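Local atomic coordinates of alpha-galactosidase (Lactobacillus brevis, PDB entry 3MI6), a protein that probably hydrolyses terminal, non-reducing alpha-D-galactose residues from alpha-D-galactosides such as galactose oligosaccharides, galactomannans and galactolipids. Residues T112-L117 with A131-V136; L147-S152 with K162-T167; N177-S182 with F291-A296; S181-L186 with R271-I276. All blocks are in the same frame, centred on the assembly; numbering follows the deposited sequence.

Contact 1: T112-L117 with A131-V136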
loop_
_atom_site.group_PDB
_atom_site.type_symbol
_atom_site.label_atom_id
_atom_site.label_comp_id
_atom_site.label_asym_id
_atom_site.label_seq_id
_atom_site.Cartn_x
_atom_site.Cartn_y
_atom_site.Cartn_z
ATOM N N THR D 112 41.252 -12.948 23.149
ATOM C CA THR D 112 40.765 -14.118 22.456
ATOM C C THR D 112 39.597 -14.705 23.229
ATOM O O THR D 112 39.550 -14.650 24.466
ATOM C CB THR D 112 41.873 -15.159 22.276
ATOM O OG1 THR D 112 42.655 -14.814 21.125
ATOM C CG2 THR D 112 41.280 -16.555 22.081
ATOM N N GLY D 113 38.642 -15.249 22.484
ATOM C CA GLY D 113 37.430 -15.788 23.069
ATOM C C GLY D 113 36.568 -14.681 23.638
ATOM O O GLY D 113 36.538 -13.562 23.123
ATOM N N LYS D 114 35.883 -14.999 24.727
ATOM C CA LYS D 114 34.943 -14.080 25.331
ATOM C C LYS D 114 34.609 -14.612 26.728
ATOM O O LYS D 114 34.224 -15.767 26.882
ATOM C CB LYS D 114 33.696 -13.967 24.434
ATOM C CG LYS D 114 32.493 -13.230 25.032
ATOM C CD LYS D 114 32.767 -11.747 25.231
ATOM C CE LYS D 114 31.494 -10.959 25.533
ATOM N NZ LYS D 114 30.910 -11.291 26.839
ATOM N N GLN D 115 34.789 -13.782 27.750
ATOM C CA GLN D 115 34.494 -14.203 29.111
ATOM C C GLN D 115 33.134 -13.686 29.542
ATOM O O GLN D 115 32.712 -12.604 29.131
ATOM C CB GLN D 115 35.555 -13.659 30.070
ATOM C CG GLN D 115 36.991 -13.913 29.639
ATOM C CD GLN D 115 37.581 -15.156 30.288
ATOM O OE1 GLN D 115 37.936 -15.141 31.470
ATOM N NE2 GLN D 115 37.691 -16.240 29.516
ATOM N N ARG D 116 32.460 -14.448 30.396
ATOM C CA ARG D 116 31.244 -13.958 31.037
ATOM C C ARG D 116 31.453 -12.580 31.681
ATOM O O ARG D 116 32.588 -12.157 31.934
ATOM C CB ARG D 116 30.752 -14.953 32.085
ATOM C CG ARG D 116 30.003 -16.149 31.520
ATOM C CD ARG D 116 30.039 -17.318 32.492
ATOM N NE ARG D 116 29.450 -18.537 31.935
ATOM C CZ ARG D 116 30.035 -19.326 31.038
ATOM N NH1 ARG D 116 31.238 -19.034 30.557
ATOM N NH2 ARG D 116 29.400 -20.406 30.617
ATOM N N LEU D 117 30.355 -11.872 31.922
ATOM C CA LEU D 117 30.400 -10.669 32.726
ATOM C C LEU D 117 30.261 -11.081 34.190
ATOM O O LEU D 117 29.717 -12.141 34.501
ATOM C CB LEU D 117 29.294 -9.709 32.320
ATOM C CG LEU D 117 29.495 -9.067 30.953
ATOM C CD1 LEU D 117 28.295 -8.187 30.548
ATOM C CD2 LEU D 117 30.794 -8.285 30.934
ATOM N N ALA D 131 35.962 -16.897 18.497
ATOM C CA ALA D 131 35.498 -15.581 18.936
ATOM C C ALA D 131 36.654 -14.701 19.378
ATOM O O ALA D 131 37.726 -15.185 19.713
ATOM C CB ALA D 131 34.457 -15.691 20.039
ATOM N N GLN D 132 36.423 -13.397 19.369
ATOM C CA GLN D 132 37.430 -12.421 19.743
ATOM C C GLN D 132 36.741 -11.263 20.463
ATOM O O GLN D 132 35.612 -10.916 20.137
ATOM C CB GLN D 132 38.151 -11.892 18.497
ATOM C CG GLN D 132 38.834 -12.939 17.623
ATOM C CD GLN D 132 39.748 -12.314 16.568
ATOM O OE1 GLN D 132 40.960 -12.250 16.749
ATOM N NE2 GLN D 132 39.165 -11.841 15.469
ATOM N N THR D 133 37.405 -10.665 21.445
ATOM C CA THR D 133 36.845 -9.486 22.089
ATOM C C THR D 133 37.787 -8.316 21.878
ATOM O O THR D 133 38.970 -8.412 22.172
ATOM C CB THR D 133 36.598 -9.690 23.607
ATOM O OG1 THR D 133 35.932 -10.929 23.838
ATOM C CG2 THR D 133 35.745 -8.572 24.169
ATOM N N LEU D 134 37.244 -7.227 21.346
ATOM C CA LEU D 134 37.965 -5.983 21.116
ATOM C C LEU D 134 37.476 -4.989 22.153
ATOM O O LEU D 134 36.270 -4.791 22.288
ATOM C CB LEU D 134 37.648 -5.452 19.717
ATOM C CG LEU D 134 38.230 -4.084 19.338
ATOM C CD1 LEU D 134 39.731 -4.163 19.139
ATOM C CD2 LEU D 134 37.582 -3.515 18.099
ATOM N N VAL D 135 38.393 -4.380 22.902
ATOM C CA VAL D 135 38.017 -3.378 23.895
ATOM C C VAL D 135 38.615 -2.031 23.538
ATOM O O VAL D 135 39.824 -1.878 23.509
ATOM C CB VAL D 135 38.497 -3.743 25.302
ATOM C CG1 VAL D 135 37.983 -2.722 26.307
ATOM C CG2 VAL D 135 38.057 -5.130 25.673
ATOM N N VAL D 136 37.770 -1.044 23.284
ATOM C CA VAL D 136 38.253 0.239 22.806
ATOM C C VAL D 136 38.018 1.321 23.846
ATOM O O VAL D 136 36.901 1.810 24.000
ATOM C CB VAL D 136 37.575 0.633 21.474
ATOM C CG1 VAL D 136 38.027 2.005 21.030
ATOM C CG2 VAL D 136 37.889 -0.384 20.412
#

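Contact 2: L147-S152 with K162-T167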
loop_
_atom_site.group_PDB
_atom_site.type_symbol
_atom_site.label_atom_id
_atom_site.label_comp_id
_atom_site.label_asym_id
_atom_site.label_seq_id
_atom_site.Cartn_x
_atom_site.Cartn_y
_atom_site.Cartn_z
ATOM N N LEU D 147 35.771 5.184 29.530
ATOM C CA LEU D 147 34.739 4.379 28.898
ATOM C C LEU D 147 35.337 3.243 28.091
ATOM O O LEU D 147 36.134 3.470 27.179
ATOM C CB LEU D 147 33.916 5.254 27.966
ATOM C CG LEU D 147 32.822 4.506 27.220
ATOM C CD1 LEU D 147 31.890 3.825 28.214
ATOM C CD2 LEU D 147 32.062 5.458 26.320
ATOM N N ASP D 148 34.963 2.016 28.417
ATOM C CA ASP D 148 35.337 0.892 27.575
ATOM C C ASP D 148 34.184 0.495 26.643
ATOM O O ASP D 148 33.071 0.209 27.098
ATOM C CB ASP D 148 35.789 -0.293 28.426
ATOM C CG ASP D 148 37.123 -0.035 29.111
ATOM O OD1 ASP D 148 37.750 0.988 28.745
ATOM O OD2 ASP D 148 37.542 -0.837 29.998
ATOM N N LEU D 149 34.453 0.515 25.337
ATOM C CA LEU D 149 33.522 0.010 24.329
ATOM C C LEU D 149 33.917 -1.413 23.914
ATOM O O LEU D 149 34.989 -1.647 23.363
ATOM C CB LEU D 149 33.470 0.930 23.105
ATOM C CG LEU D 149 32.816 2.292 23.320
ATOM C CD1 LEU D 149 32.504 2.991 22.005
ATOM C CD2 LEU D 149 31.553 2.119 24.113
ATOM N N ASN D 150 33.040 -2.364 24.187
ATOM C CA ASN D 150 33.335 -3.749 23.893
ATOM C C ASN D 150 32.647 -4.229 22.630
ATOM O O ASN D 150 31.554 -3.761 22.267
ATOM C CB ASN D 150 32.943 -4.609 25.082
ATOM C CG ASN D 150 33.454 -4.041 26.383
ATOM O OD1 ASN D 150 34.648 -3.832 26.548
ATOM N ND2 ASN D 150 32.550 -3.768 27.307
ATOM N N TYR D 151 33.314 -5.160 21.962
ATOM C CA TYR D 151 32.883 -5.681 20.685
ATOM C C TYR D 151 33.445 -7.076 20.626
ATOM O O TYR D 151 34.641 -7.239 20.447
ATOM C CB TYR D 151 33.540 -4.903 19.556
ATOM C CG TYR D 151 33.138 -3.453 19.393
ATOM C CD1 TYR D 151 33.812 -2.439 20.064
ATOM C CD2 TYR D 151 32.120 -3.088 18.520
ATOM C CE1 TYR D 151 33.460 -1.099 19.892
ATOM C CE2 TYR D 151 31.756 -1.762 18.347
ATOM C CZ TYR D 151 32.430 -0.769 19.025
ATOM O OH TYR D 151 32.064 0.547 18.840
ATOM N N SER D 152 32.612 -8.089 20.786
ATOM C CA SER D 152 33.067 -9.456 20.561
ATOM C C SER D 152 32.531 -10.016 19.244
ATOM O O SER D 152 31.324 -10.064 19.028
ATOM C CB SER D 152 32.644 -10.344 21.716
ATOM O OG SER D 152 32.949 -9.713 22.936
ATOM N N LYS D 162 27.879 -6.383 21.650
ATOM C CA LYS D 162 28.404 -5.097 22.107
ATOM C C LYS D 162 28.024 -4.782 23.537
ATOM O O LYS D 162 26.976 -5.213 24.010
ATOM C CB LYS D 162 27.927 -3.969 21.189
ATOM C CG LYS D 162 28.506 -4.036 19.782
ATOM C CD LYS D 162 27.840 -3.048 18.856
ATOM C CE LYS D 162 27.988 -1.635 19.338
ATOM N NZ LYS D 162 27.429 -0.733 18.318
ATOM N N SER D 163 28.895 -4.049 24.228
ATOM C CA SER D 163 28.545 -3.454 25.519
ATOM C C SER D 163 29.364 -2.205 25.809
ATOM O O SER D 163 30.178 -1.778 24.992
ATOM C CB SER D 163 28.697 -4.450 26.668
ATOM O OG SER D 163 30.058 -4.626 27.026
ATOM N N ALA D 164 29.141 -1.625 26.984
ATOM C CA ALA D 164 29.909 -0.475 27.430
ATOM C C ALA D 164 30.171 -0.614 28.913
ATOM O O ALA D 164 29.332 -1.131 29.649
ATOM C CB ALA D 164 29.161 0.819 27.132
ATOM N N LYS D 165 31.353 -0.180 29.344
ATOM C CA LYS D 165 31.731 -0.185 30.755
ATOM C C LYS D 165 32.316 1.156 31.088
ATOM O O LYS D 165 33.275 1.586 30.451
ATOM C CB LYS D 165 32.781 -1.248 31.027
ATOM C CG LYS D 165 33.190 -1.343 32.473
ATOM C CD LYS D 165 34.357 -2.302 32.632
ATOM C CE LYS D 165 34.245 -3.124 33.909
ATOM N NZ LYS D 165 35.497 -3.889 34.182
ATOM N N PHE D 166 31.740 1.821 32.077
ATOM C CA PHE D 166 32.181 3.153 32.482
ATOM C C PHE D 166 33.078 3.052 33.708
ATOM O O PHE D 166 32.772 2.317 34.647
ATOM C CB PHE D 166 30.969 4.023 32.829
ATOM C CG PHE D 166 30.122 4.408 31.647
ATOM C CD1 PHE D 166 29.348 3.475 30.995
ATOM C CD2 PHE D 166 30.074 5.719 31.207
ATOM C CE1 PHE D 166 28.570 3.840 29.903
ATOM C CE2 PHE D 166 29.291 6.079 30.121
ATOM C CZ PHE D 166 28.549 5.138 29.472
ATOM N N THR D 167 34.189 3.787 33.700
ATOM C CA THR D 167 35.075 3.845 34.865
ATOM C C THR D 167 35.248 5.287 35.331
ATOM O O THR D 167 35.407 6.195 34.517
ATOM C CB THR D 167 36.479 3.242 34.585
ATOM O OG1 THR D 167 36.366 2.068 33.759
ATOM C CG2 THR D 167 37.176 2.887 35.905
#

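Contact 3: N177-S182 with F291-A296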
loop_
_atom_site.group_PDB
_atom_site.type_symbol
_atom_site.label_atom_id
_atom_site.label_comp_id
_atom_site.label_asym_id
_atom_site.label_seq_id
_atom_site.Cartn_x
_atom_site.Cartn_y
_atom_site.Cartn_z
ATOM N N ASN D 177 23.145 9.412 33.396
ATOM C CA ASN D 177 21.715 9.581 33.150
ATOM C C ASN D 177 21.197 8.616 32.083
ATOM O O ASN D 177 20.015 8.277 32.035
ATOM C CB ASN D 177 21.400 11.012 32.720
ATOM C CG ASN D 177 22.042 12.044 33.611
ATOM O OD1 ASN D 177 21.546 12.341 34.694
ATOM N ND2 ASN D 177 23.140 12.615 33.147
ATOM N N ARG D 178 22.114 8.179 31.234
ATOM C CA ARG D 178 21.797 7.355 30.091
ATOM C C ARG D 178 23.017 6.504 29.756
ATOM O O ARG D 178 24.100 7.036 29.513
ATOM C CB ARG D 178 21.435 8.256 28.909
ATOM C CG ARG D 178 21.265 7.561 27.587
ATOM C CD ARG D 178 20.890 8.590 26.535
ATOM N NE ARG D 178 19.618 9.212 26.864
ATOM C CZ ARG D 178 18.555 9.196 26.067
ATOM N NH1 ARG D 178 18.625 8.614 24.869
ATOM N NH2 ARG D 178 17.424 9.769 26.472
ATOM N N ALA D 179 22.842 5.187 29.755
ATOM C CA ALA D 179 23.935 4.270 29.463
ATOM C C ALA D 179 23.462 3.164 28.532
ATOM O O ALA D 179 23.345 2.010 28.945
ATOM C CB ALA D 179 24.467 3.678 30.733
ATOM N N LEU D 180 23.184 3.513 27.275
ATOM C CA LEU D 180 22.754 2.510 26.306
ATOM C C LEU D 180 23.835 1.465 26.072
ATOM O O LEU D 180 24.994 1.677 26.404
ATOM C CB LEU D 180 22.348 3.148 24.988
ATOM C CG LEU D 180 20.893 3.600 24.799
ATOM C CD1 LEU D 180 20.033 3.230 25.969
ATOM C CD2 LEU D 180 20.804 5.094 24.495
ATOM N N SER D 181 23.446 0.335 25.495
ATOM C CA SER D 181 24.371 -0.765 25.289
ATOM C C SER D 181 24.968 -0.781 23.906
ATOM O O SER D 181 26.053 -1.314 23.711
ATOM C CB SER D 181 23.679 -2.091 25.529
ATOM O OG SER D 181 23.251 -2.150 26.866
ATOM N N SER D 182 24.257 -0.219 22.941
ATOM C CA SER D 182 24.717 -0.240 21.568
ATOM C C SER D 182 24.115 0.899 20.779
ATOM O O SER D 182 22.931 1.220 20.932
ATOM C CB SER D 182 24.341 -1.557 20.901
ATOM O OG SER D 182 24.488 -1.450 19.494
ATOM N N PHE D 291 30.590 0.962 35.952
ATOM C CA PHE D 291 29.258 0.557 35.522
ATOM C C PHE D 291 29.301 -0.223 34.209
ATOM O O PHE D 291 29.785 0.288 33.195
ATOM C CB PHE D 291 28.315 1.762 35.406
ATOM C CG PHE D 291 26.951 1.398 34.916
ATOM C CD1 PHE D 291 26.021 0.854 35.779
ATOM C CD2 PHE D 291 26.611 1.564 33.586
ATOM C CE1 PHE D 291 24.776 0.488 35.333
ATOM C CE2 PHE D 291 25.365 1.203 33.133
ATOM C CZ PHE D 291 24.445 0.667 34.011
ATOM N N GLN D 292 28.803 -1.460 34.243
ATOM C CA GLN D 292 28.734 -2.336 33.054
ATOM C C GLN D 292 27.312 -2.356 32.434
ATOM O O GLN D 292 26.338 -2.656 33.137
ATOM C CB GLN D 292 29.158 -3.764 33.453
ATOM C CG GLN D 292 29.055 -4.830 32.369
ATOM C CD GLN D 292 29.969 -4.550 31.181
ATOM O OE1 GLN D 292 31.200 -4.584 31.295
ATOM N NE2 GLN D 292 29.365 -4.280 30.027
ATOM N N THR D 293 27.174 -2.040 31.143
ATOM C CA THR D 293 25.859 -2.210 30.499
ATOM C C THR D 293 25.581 -3.680 30.196
ATOM O O THR D 293 26.514 -4.476 30.061
ATOM C CB THR D 293 25.696 -1.432 29.186
ATOM O OG1 THR D 293 26.414 -2.098 28.147
ATOM C CG2 THR D 293 26.181 -0.010 29.317
ATOM N N PRO D 294 24.287 -4.052 30.097
ATOM C CA PRO D 294 23.944 -5.408 29.651
ATOM C C PRO D 294 24.385 -5.507 28.207
ATOM O O PRO D 294 24.556 -4.461 27.572
ATOM C CB PRO D 294 22.419 -5.433 29.725
ATOM C CG PRO D 294 22.026 -4.262 30.529
ATOM C CD PRO D 294 23.089 -3.234 30.350
ATOM N N GLU D 295 24.563 -6.716 27.688
ATOM C CA GLU D 295 25.041 -6.879 26.318
ATOM C C GLU D 295 23.960 -6.719 25.242
ATOM O O GLU D 295 22.814 -7.170 25.409
ATOM C CB GLU D 295 25.750 -8.222 26.170
ATOM C CG GLU D 295 27.138 -8.208 26.757
ATOM C CD GLU D 295 27.836 -9.535 26.647
ATOM O OE1 GLU D 295 27.151 -10.575 26.523
ATOM O OE2 GLU D 295 29.083 -9.537 26.689
ATOM N N ALA D 296 24.336 -6.079 24.137
ATOM C CA ALA D 296 23.484 -6.016 22.951
ATOM C C ALA D 296 23.939 -7.066 21.950
ATOM O O ALA D 296 25.123 -7.161 21.672
ATOM C CB ALA D 296 23.554 -4.627 22.332
#

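Contact 4: S181-L186 with R271-I276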
loop_
_atom_site.group_PDB
_atom_site.type_symbol
_atom_site.label_atom_id
_atom_site.label_comp_id
_atom_site.label_asym_id
_atom_site.label_seq_id
_atom_site.Cartn_x
_atom_site.Cartn_y
_atom_site.Cartn_z
ATOM N N SER D 181 23.446 0.335 25.495
ATOM C CA SER D 181 24.371 -0.765 25.289
ATOM C C SER D 181 24.968 -0.781 23.906
ATOM O O SER D 181 26.053 -1.314 23.711
ATOM C CB SER D 181 23.679 -2.091 25.529
ATOM O OG SER D 181 23.251 -2.150 26.866
ATOM N N SER D 182 24.257 -0.219 22.941
ATOM C CA SER D 182 24.717 -0.240 21.568
ATOM C C SER D 182 24.115 0.899 20.779
ATOM O O SER D 182 22.931 1.220 20.932
ATOM C CB SER D 182 24.341 -1.557 20.901
ATOM O OG SER D 182 24.488 -1.450 19.494
ATOM N N GLN D 183 24.938 1.520 19.943
ATOM C CA GLN D 183 24.448 2.490 18.984
ATOM C C GLN D 183 24.897 2.038 17.625
ATOM O O GLN D 183 26.025 1.577 17.475
ATOM C CB GLN D 183 25.022 3.863 19.269
ATOM C CG GLN D 183 24.897 4.807 18.121
ATOM C CD GLN D 183 25.252 6.207 18.534
ATOM O OE1 GLN D 183 24.985 6.599 19.661
ATOM N NE2 GLN D 183 25.847 6.976 17.627
ATOM N N LEU D 184 24.012 2.138 16.639
ATOM C CA LEU D 184 24.372 1.859 15.254
ATOM C C LEU D 184 23.848 2.948 14.356
ATOM O O LEU D 184 22.645 3.175 14.282
ATOM C CB LEU D 184 23.842 0.506 14.773
ATOM C CG LEU D 184 24.072 0.325 13.261
ATOM C CD1 LEU D 184 25.573 0.494 12.897
ATOM C CD2 LEU D 184 23.491 -0.988 12.679
ATOM N N ASP D 185 24.751 3.621 13.662
ATOM C CA ASP D 185 24.333 4.579 12.662
ATOM C C ASP D 185 24.470 3.972 11.271
ATOM O O ASP D 185 25.526 3.434 10.926
ATOM C CB ASP D 185 25.147 5.868 12.769
ATOM C CG ASP D 185 24.792 6.694 14.001
ATOM O OD1 ASP D 185 23.691 6.499 14.575
ATOM O OD2 ASP D 185 25.611 7.556 14.388
ATOM N N LEU D 186 23.393 4.047 10.485
ATOM C CA LEU D 186 23.409 3.616 9.097
ATOM C C LEU D 186 23.201 4.821 8.200
ATOM O O LEU D 186 22.604 5.818 8.619
ATOM C CB LEU D 186 22.316 2.590 8.851
ATOM C CG LEU D 186 22.378 1.292 9.660
ATOM C CD1 LEU D 186 21.050 0.537 9.544
ATOM C CD2 LEU D 186 23.551 0.425 9.227
ATOM N N ARG D 271 19.729 6.095 13.376
ATOM C CA ARG D 271 20.384 5.673 14.596
ATOM C C ARG D 271 19.546 4.620 15.330
ATOM O O ARG D 271 18.435 4.901 15.783
ATOM C CB ARG D 271 20.656 6.878 15.501
ATOM C CG ARG D 271 21.534 6.572 16.718
ATOM C CD ARG D 271 22.054 7.852 17.352
ATOM N NE ARG D 271 23.258 8.330 16.688
ATOM C CZ ARG D 271 23.808 9.524 16.892
ATOM N NH1 ARG D 271 23.252 10.378 17.737
ATOM N NH2 ARG D 271 24.907 9.871 16.234
ATOM N N ILE D 272 20.087 3.408 15.439
ATOM C CA ILE D 272 19.473 2.364 16.251
ATOM C C ILE D 272 20.148 2.288 17.626
ATOM O O ILE D 272 21.313 1.947 17.731
ATOM C CB ILE D 272 19.534 0.961 15.566
ATOM C CG1 ILE D 272 18.860 0.968 14.190
ATOM C CG2 ILE D 272 18.849 -0.088 16.423
ATOM C CD1 ILE D 272 19.525 1.836 13.143
ATOM N N LEU D 273 19.392 2.602 18.675
ATOM C CA LEU D 273 19.883 2.603 20.049
ATOM C C LEU D 273 19.243 1.469 20.776
ATOM O O LEU D 273 18.049 1.316 20.670
ATOM C CB LEU D 273 19.450 3.886 20.756
ATOM C CG LEU D 273 20.205 5.174 20.453
ATOM C CD1 LEU D 273 19.717 6.298 21.333
ATOM C CD2 LEU D 273 21.670 4.916 20.682
ATOM N N THR D 274 20.011 0.677 21.517
ATOM C CA THR D 274 19.422 -0.359 22.369
ATOM C C THR D 274 20.134 -0.573 23.712
ATOM O O THR D 274 21.352 -0.645 23.778
ATOM C CB THR D 274 19.263 -1.711 21.639
ATOM O OG1 THR D 274 20.505 -2.101 21.057
ATOM C CG2 THR D 274 18.205 -1.612 20.531
ATOM N N GLY D 275 19.360 -0.661 24.784
ATOM C CA GLY D 275 19.894 -0.986 26.090
ATOM C C GLY D 275 18.878 -0.682 27.178
ATOM O O GLY D 275 17.664 -0.712 26.956
ATOM N N ILE D 276 19.383 -0.393 28.372
ATOM C CA ILE D 276 18.545 -0.010 29.490
ATOM C C ILE D 276 17.796 1.280 29.168
ATOM O O ILE D 276 18.375 2.255 28.708
ATOM C CB ILE D 276 19.396 0.202 30.743
ATOM C CG1 ILE D 276 20.160 -1.072 31.073
ATOM C CG2 ILE D 276 18.530 0.627 31.911
ATOM C CD1 ILE D 276 21.006 -0.953 32.311
HETATM O O HOH W 1 22.259 -0.221 28.662
HETATM O O HOH W 2 21.669 -0.644 18.978
#

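Contact 1: T112-L117 with A131-V136
Ala131 meets Gly113 just where strand 132-140 begins. The bond from Gly113 N to Ala131 O is 2.9 Å long but far from ideal in direction, since the donor stands 53° out of the carbonyl plane and the N-H...O angle is 142°. Gly113, with positive phi, is the point at which the chain turns off the line of strand 103-112. The amide of Ala131 is itself held by the carboxylate of Asp125, in the loop that joins the two segments. One step on, Gln132 faces Thr112 as an antiparallel non-hydrogen-bonded pair, with Gln132 CA and Thr112 CA 4.6 Å apart and both side chains leaving on the same face of the sheet. Thr133 then carries the side-chain part of the contact. Its OG1 sits beside its own backbone N (chi1 -47°) and from there donates to Gly113 O at 2.8 Å, in the carbonyl plane and on a lone pair. Thr133 N lies 3.5 Å from Gly113 O at a poor angle and makes no bond to it. Lys114 crosses the threonine obliquely, bringing its CD to 3.6 Å from Thr133 OG1. Bends at its second and fourth torsions then carry the ammonium group away to a salt bridge with Glu295, while Lys114 NZ also donates to Gln115 O at 3.2 Å. This is the end of an antiparallel strand pairing, where the chain leaves the outermost strand 103-112 of a sheet in the N-terminal beta-supersandwich domain of family 36 glycosidases.

Contact 2: L147-S152 with K162-T167
Ser163 OG is gripped by two side-chain amides: Asn150 ND2 donates to it at 2.7 Å along a nearly straight bond (166°), and Gln292, on the next strand, adds a weak one. The amide of Asn150 is turned so that the hydroxyl lies in its plane. This pair sits in a beta hairpin, strands 146-154 and 159-167, whose short segments run antiparallel at 166°. A leucine in place of Asn150 would remove that N-H, and the serine hydroxyl, keeping of the two amide bonds the weak one from Gln292, would probably be freer to turn. The main chain binds in two hydrogen-bonded pairs. Asp148 N reaches Lys165 O at 2.7 Å and Lys165 N returns to Asp148 O at 2.9 Å; at the other pair, Asn150 N to Ser163 O is 3.0 Å, and the return bond is weak. On the face opposite Asn150, Lys162 runs alongside the Tyr151 ring, with Lys162 CE 3.9 Å from Tyr151 CE2, before its ammonium group meets the hydroxyl of Tyr21. On that same face Leu147, its CG anti to the backbone N (chi1 179°), sets CD1 over the centre of the Phe166 ring, a CH-pi contact with 3.6 Å from Leu147 CD1 to the ring centroid.

Contact 3: N177-S182 with F291-A296
Ser181 OG donates a hydrogen bond to Pro294 O at 2.7 Å. The same carbonyl oxygen takes a second bond, from Thr293 OG1 at 3.1 Å, and the two hydroxyls come to it from opposite faces of the carbonyl plane. The threonine's torsion of 76° sets OG1 between its backbone N and carbonyl carbon, which brings it within bonding distance of Pro294 O, while the methyl is turned the other way. That methyl lies against strand 174-186, with Thr293 CG2 3.5 Å from Ala179 O and 3.6 Å from Leu180 O. Apolar contacts lie beside this polar centre. Ala179 CB touches Phe291 CE2 at 3.6 Å, and Ser182 CB meets Ala296 CB at 3.5 Å. No beta bridge joins the two segments; they belong to different sheets, and side chains fill the interface between the layers, as in the beta-supersandwich of family 36 enzymes. Strand 174-186 turns a corner here, at Asn177 and again at Ser181. Further out, Ala164 N donates to Thr293 OG1, so the hydroxyl that grips Pro294 O is itself positioned by the neighbouring strand 159-167. Gln292 NE2 holds the Thr293-Pro294 peptide through a nearly straight bond to Thr293 O, 2.9 Å long and in both the amide and carbonyl planes. The Phe291 ring meets Trp283 with the planes at about 45°, and Tyr77 hydrogen-bonds Leu180 O through its hydroxyl.

Contact 4: S181-L186 with R271-I276
Main-chain bonds join Ser181-Leu186 to Arg271-Ile276 as antiparallel strands at 169°. Leu184 and Ile272 exchange two bonds, Ile272 N to Leu184 O being 2.8 Å, while Thr274 O receives both Ser181 N at 2.9 Å and, weakly, Ser182 N: a classic beta bulge. Water also takes part, one molecule bridging Ser181 OG and Ile276 N. The charged contact is a side-on salt bridge. Arg271 NE meets Asp185 OD1 at 2.8 Å and Arg271 NH2 meets Asp185 OD2 at 3.0 Å, each on a syn lone pair, with carboxylate and guanidinium nearly coplanar (21°). A bend at the third torsion (-84°) swings the guanidinium to that edge-on position. Over one of its faces lies the amide of Gln183, whose NE2 is 3.1 Å from Arg271 NE without bonding, both being donors. Apolar contacts are sparser: Leu186 CD1 touches Ile272 CD1 at 4.1 Å. With a leucine in place of Arg271, the carboxylate of Asp185 would probably lose its two-nitrogen mate, and Asp84, the arginine's second acidic partner, would lose a counter-charge too. Since all these groups are buried, the pairing probably favours an ionised Asp185, whose OD2 also accepts from Ala75 N.

From the N terminus, contact 1 closes the loop between strands 103-112 and 132-140, and contact 2 then closes the following hairpin; the two are in series and meet where strands 132-140 and 146-154 pair. Contacts 3 and 4 both start from strand 174-186, sharing Ser181 and Ser182, and contact 4, returning at 271-276, closes inside the longer span of contact 3, which returns at 291-296. Strand 290-301 pairs with 159-167, bringing contact 3 beside contact 2, and a salt bridge from Lys114 to Glu295 joins it to contact 1. Contacts 1 and 2 thus pair strands at one end of the sheet from 103-112 to 205-210, contact 4 pairs 174-186 with 270-274 in another, and contact 3 packs the two together.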